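Local coordinates for outer membrane protein (Tpn50) (Borrelia burgdorferi, PDB 3OON), which probably binds peptidoglycan through this C-terminal OmpA-like domain, helping to tie the outer membrane to the cell wall, at residues L15-E20 / V117-L122. Numbering follows the deposited sequence. Where two conformers were deposited one is given.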
ATOM      1  N   LEU A  15       1.100   5.914   4.275  1.00 23.59           N
ATOM      2  CA  LEU A  15       2.023   4.909   3.765  1.00 23.65           C
ATOM      3  C   LEU A  15       3.009   4.599   4.879  1.00 23.96           C
ATOM      4  O   LEU A  15       3.826   5.446   5.253  1.00 23.91           O
ATOM      5  CB  LEU A  15       2.771   5.415   2.520  1.00 23.38           C
ATOM      6  CG  LEU A  15       1.985   6.092   1.388  1.00 24.62           C
ATOM      7  CD1 LEU A  15       2.926   6.438   0.217  1.00 23.66           C
ATOM      8  CD2 LEU A  15       0.854   5.202   0.924  1.00 27.02           C
ATOM      9  N   SER A  16       2.919   3.405   5.444  1.00 24.46           N
ATOM     10  CA  SER A  16       3.860   3.045   6.500  1.00 26.12           C
ATOM     11  C   SER A  16       4.780   1.932   6.019  1.00 25.86           C
ATOM     12  O   SER A  16       4.349   0.977   5.365  1.00 26.29           O
ATOM     13  CB  SER A  16       3.145   2.688   7.806  1.00 27.10           C
ATOM     14  OG  SER A  16       2.516   1.442   7.722  1.00 32.68           O
ATOM     15  N   PHE A  17       6.063   2.082   6.304  1.00 26.42           N
ATOM     16  CA  PHE A  17       7.060   1.163   5.799  1.00 27.42           C
ATOM     17  C   PHE A  17       8.294   1.260   6.678  1.00 28.64           C
ATOM     18  O   PHE A  17       8.344   2.073   7.602  1.00 29.34           O
ATOM     19  CB  PHE A  17       7.399   1.484   4.334  1.00 26.52           C
ATOM     20  CG  PHE A  17       7.762   2.917   4.096  1.00 25.37           C
ATOM     21  CD1 PHE A  17       9.086   3.314   4.076  1.00 26.11           C
ATOM     22  CD2 PHE A  17       6.770   3.879   3.907  1.00 24.20           C
ATOM     23  CE1 PHE A  17       9.427   4.666   3.872  1.00 26.32           C
ATOM     24  CE2 PHE A  17       7.094   5.219   3.705  1.00 24.34           C
ATOM     25  CZ  PHE A  17       8.428   5.612   3.686  1.00 25.32           C
ATOM     26  N   ASP A  18       9.296   0.436   6.413  0.50 29.71           N
ATOM     27  CA  ASP A  18      10.534   0.542   7.179  0.50 30.56           C
ATOM     28  C   ASP A  18      11.754   0.564   6.271  0.50 31.09           C
ATOM     29  O   ASP A  18      11.879  -0.234   5.334  0.50 31.85           O
ATOM     30  CB  ASP A  18      10.645  -0.546   8.248  0.50 31.27           C
ATOM     31  CG  ASP A  18      10.806  -1.920   7.658  0.50 32.38           C
ATOM     32  OD1 ASP A  18      10.644  -2.052   6.433  0.50 34.14           O
ATOM     33  OD2 ASP A  18      11.099  -2.870   8.415  0.50 34.34           O
ATOM     34  N   ILE A  19      12.643   1.499   6.575  1.00 31.15           N
ATOM     35  CA  ILE A  19      13.808   1.805   5.754  1.00 32.04           C
ATOM     36  C   ILE A  19      15.007   1.515   6.613  1.00 33.09           C
ATOM     37  O   ILE A  19      15.083   1.990   7.751  1.00 33.07           O
ATOM     38  CB  ILE A  19      13.844   3.308   5.353  1.00 31.91           C
ATOM     39  CG1 ILE A  19      12.689   3.666   4.406  1.00 31.74           C
ATOM     40  CG2 ILE A  19      15.222   3.705   4.765  1.00 32.56           C
ATOM     41  CD1 ILE A  19      12.796   3.094   2.980  1.00 33.40           C
ATOM     42  N   GLU A  20      15.942   0.736   6.077  1.00 34.21           N
ATOM     43  CA  GLU A  20      17.195   0.484   6.763  1.00 35.58           C
ATOM     44  C   GLU A  20      18.073   1.718   6.673  1.00 35.36           C
ATOM     45  O   GLU A  20      18.379   2.193   5.573  1.00 35.50           O
ATOM     46  CB  GLU A  20      17.909  -0.719   6.156  1.00 36.68           C
ATOM     47  CG  GLU A  20      17.222  -2.033   6.453  1.00 39.60           C
ATOM     48  CD  GLU A  20      18.103  -3.247   6.207  1.00 43.56           C
ATOM     49  OE1 GLU A  20      19.316  -3.201   6.505  1.00 44.26           O
ATOM     50  OE2 GLU A  20      17.565  -4.260   5.724  1.00 46.57           O
ATOM     51  N   VAL A 117       9.211   4.761   9.015  1.00 30.38           N
ATOM     52  CA  VAL A 117       8.945   6.028   8.341  1.00 29.28           C
ATOM     53  C   VAL A 117       7.494   5.967   7.910  1.00 28.51           C
ATOM     54  O   VAL A 117       6.982   4.908   7.532  1.00 29.03           O
ATOM     55  CB  VAL A 117       9.843   6.277   7.088  1.00 29.60           C
ATOM     56  CG1 VAL A 117       9.595   7.682   6.509  1.00 29.41           C
ATOM     57  CG2 VAL A 117      11.307   6.145   7.408  1.00 31.03           C
ATOM     58  N   GLU A 118       6.820   7.102   7.988  1.00 26.90           N
ATOM     59  CA  GLU A 118       5.481   7.193   7.468  1.00 26.12           C
ATOM     60  C   GLU A 118       5.476   8.348   6.509  1.00 24.40           C
ATOM     61  O   GLU A 118       6.157   9.356   6.738  1.00 24.19           O
ATOM     62  CB  GLU A 118       4.454   7.431   8.573  1.00 26.91           C
ATOM     63  CG  GLU A 118       4.257   6.254   9.514  1.00 29.31           C
ATOM     64  CD  GLU A 118       5.126   6.361  10.751  1.00 32.81           C
ATOM     65  OE1 GLU A 118       5.191   7.475  11.342  1.00 34.01           O
ATOM     66  OE2 GLU A 118       5.743   5.336  11.125  1.00 35.21           O
ATOM     67  N   ILE A 119       4.723   8.186   5.432  1.00 23.19           N
ATOM     68  CA  ILE A 119       4.436   9.275   4.522  1.00 22.63           C
ATOM     69  C   ILE A 119       2.922   9.327   4.348  1.00 23.50           C
ATOM     70  O   ILE A 119       2.284   8.310   4.025  1.00 25.27           O
ATOM     71  CB  ILE A 119       5.105   9.075   3.161  1.00 22.72           C
ATOM     72  CG1 ILE A 119       6.630   9.101   3.294  1.00 22.75           C
ATOM     73  CG2 ILE A 119       4.643  10.163   2.181  1.00 22.34           C
ATOM     74  CD1 ILE A 119       7.388   8.802   1.997  1.00 24.27           C
ATOM     75  N   THR A 120       2.340  10.494   4.577  1.00 23.70           N
ATOM     76  CA  THR A 120       0.903  10.667   4.394  1.00 24.69           C
ATOM     77  C   THR A 120       0.613  11.523   3.165  1.00 24.83           C
ATOM     78  O   THR A 120       1.124  12.636   3.046  1.00 24.87           O
ATOM     79  CB  THR A 120       0.249  11.265   5.646  1.00 24.99           C
ATOM     80  OG1 THR A 120       0.517  10.411   6.767  1.00 26.20           O
ATOM     81  CG2 THR A 120      -1.271  11.383   5.477  1.00 26.48           C
ATOM     82  N   ILE A 121      -0.195  10.988   2.254  1.00 25.37           N
ATOM     83  CA  ILE A 121      -0.682  11.771   1.121  1.00 26.72           C
ATOM     84  C   ILE A 121      -1.832  12.591   1.674  1.00 28.44           C
ATOM     85  O   ILE A 121      -2.905  12.056   1.975  1.00 29.13           O
ATOM     86  CB  ILE A 121      -1.137  10.895  -0.058  1.00 26.12           C
ATOM     87  CG1 ILE A 121      -0.009   9.941  -0.475  1.00 26.14           C
ATOM     88  CG2 ILE A 121      -1.546  11.779  -1.244  1.00 27.40           C
ATOM     89  CD1 ILE A 121      -0.448   8.839  -1.443  1.00 27.54           C
ATOM     90  N   LEU A 122      -1.580  13.884   1.859  1.00 30.31           N
ATOM     91  CA  LEU A 122      -2.526  14.758   2.550  1.00 32.55           C
ATOM     92  C   LEU A 122      -3.703  15.097   1.659  1.00 34.79           C
ATOM     93  O   LEU A 122      -3.537  15.371   0.471  1.00 35.12           O
ATOM     94  CB  LEU A 122      -1.835  16.041   3.025  1.00 32.45           C
ATOM     95  CG  LEU A 122      -0.644  15.866   3.971  1.00 31.43           C
ATOM     96  CD1 LEU A 122       0.039  17.203   4.190  1.00 31.52           C
ATOM     97  CD2 LEU A 122      -1.061  15.223   5.316  1.00 31.89           C
TER
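Phe17 lays its ring over the neighbouring strand: chi1 of 52° sets CG in the gap flanked by its own N and C, the ring leans across to Val117, and Phe17 CE1 comes 3.6 Å from Val117 CB. One ring face lies over Val117 O, which sits toward the rim, while CG1 of Ile119 meets the ring edge in plane and Ile119 CD1 lies 3.8 Å from Phe17 CZ. On the same face of the sheet, Ile19 CG1 touches Val117 CG2 at 4.1 Å, and Leu15 packs CB to CB with Ile119. The antiparallel backbones are joined by two hydrogen-bonded pairs, Leu15 with Ile119 and Phe17 with Val117; Leu15 N to Ile119 O is the shortest bond, at 2.7 Å. Between them, the non-hydrogen-bonded pair Ser16 and Glu118 turns to the other face, where Ser16 CB meets Glu118 CG at 4.1 Å. A bend at chi2 (94°) carries the Glu118 carboxylate to its partners: OE1 is hydrogen-bonded to His56 NE2 and OE2 forms a salt bridge with Arg116. Both are inner strands of the OmpA-like domain's mixed sheet, 114-122 being the middle one: 4-9 pairs beyond 15-20, and 51-55 beyond 117-122. Helix 33-45 covers the apolar face, where Phe17 packs against Ile39, Ile19 against Ile36 and Ile121 against Leu43.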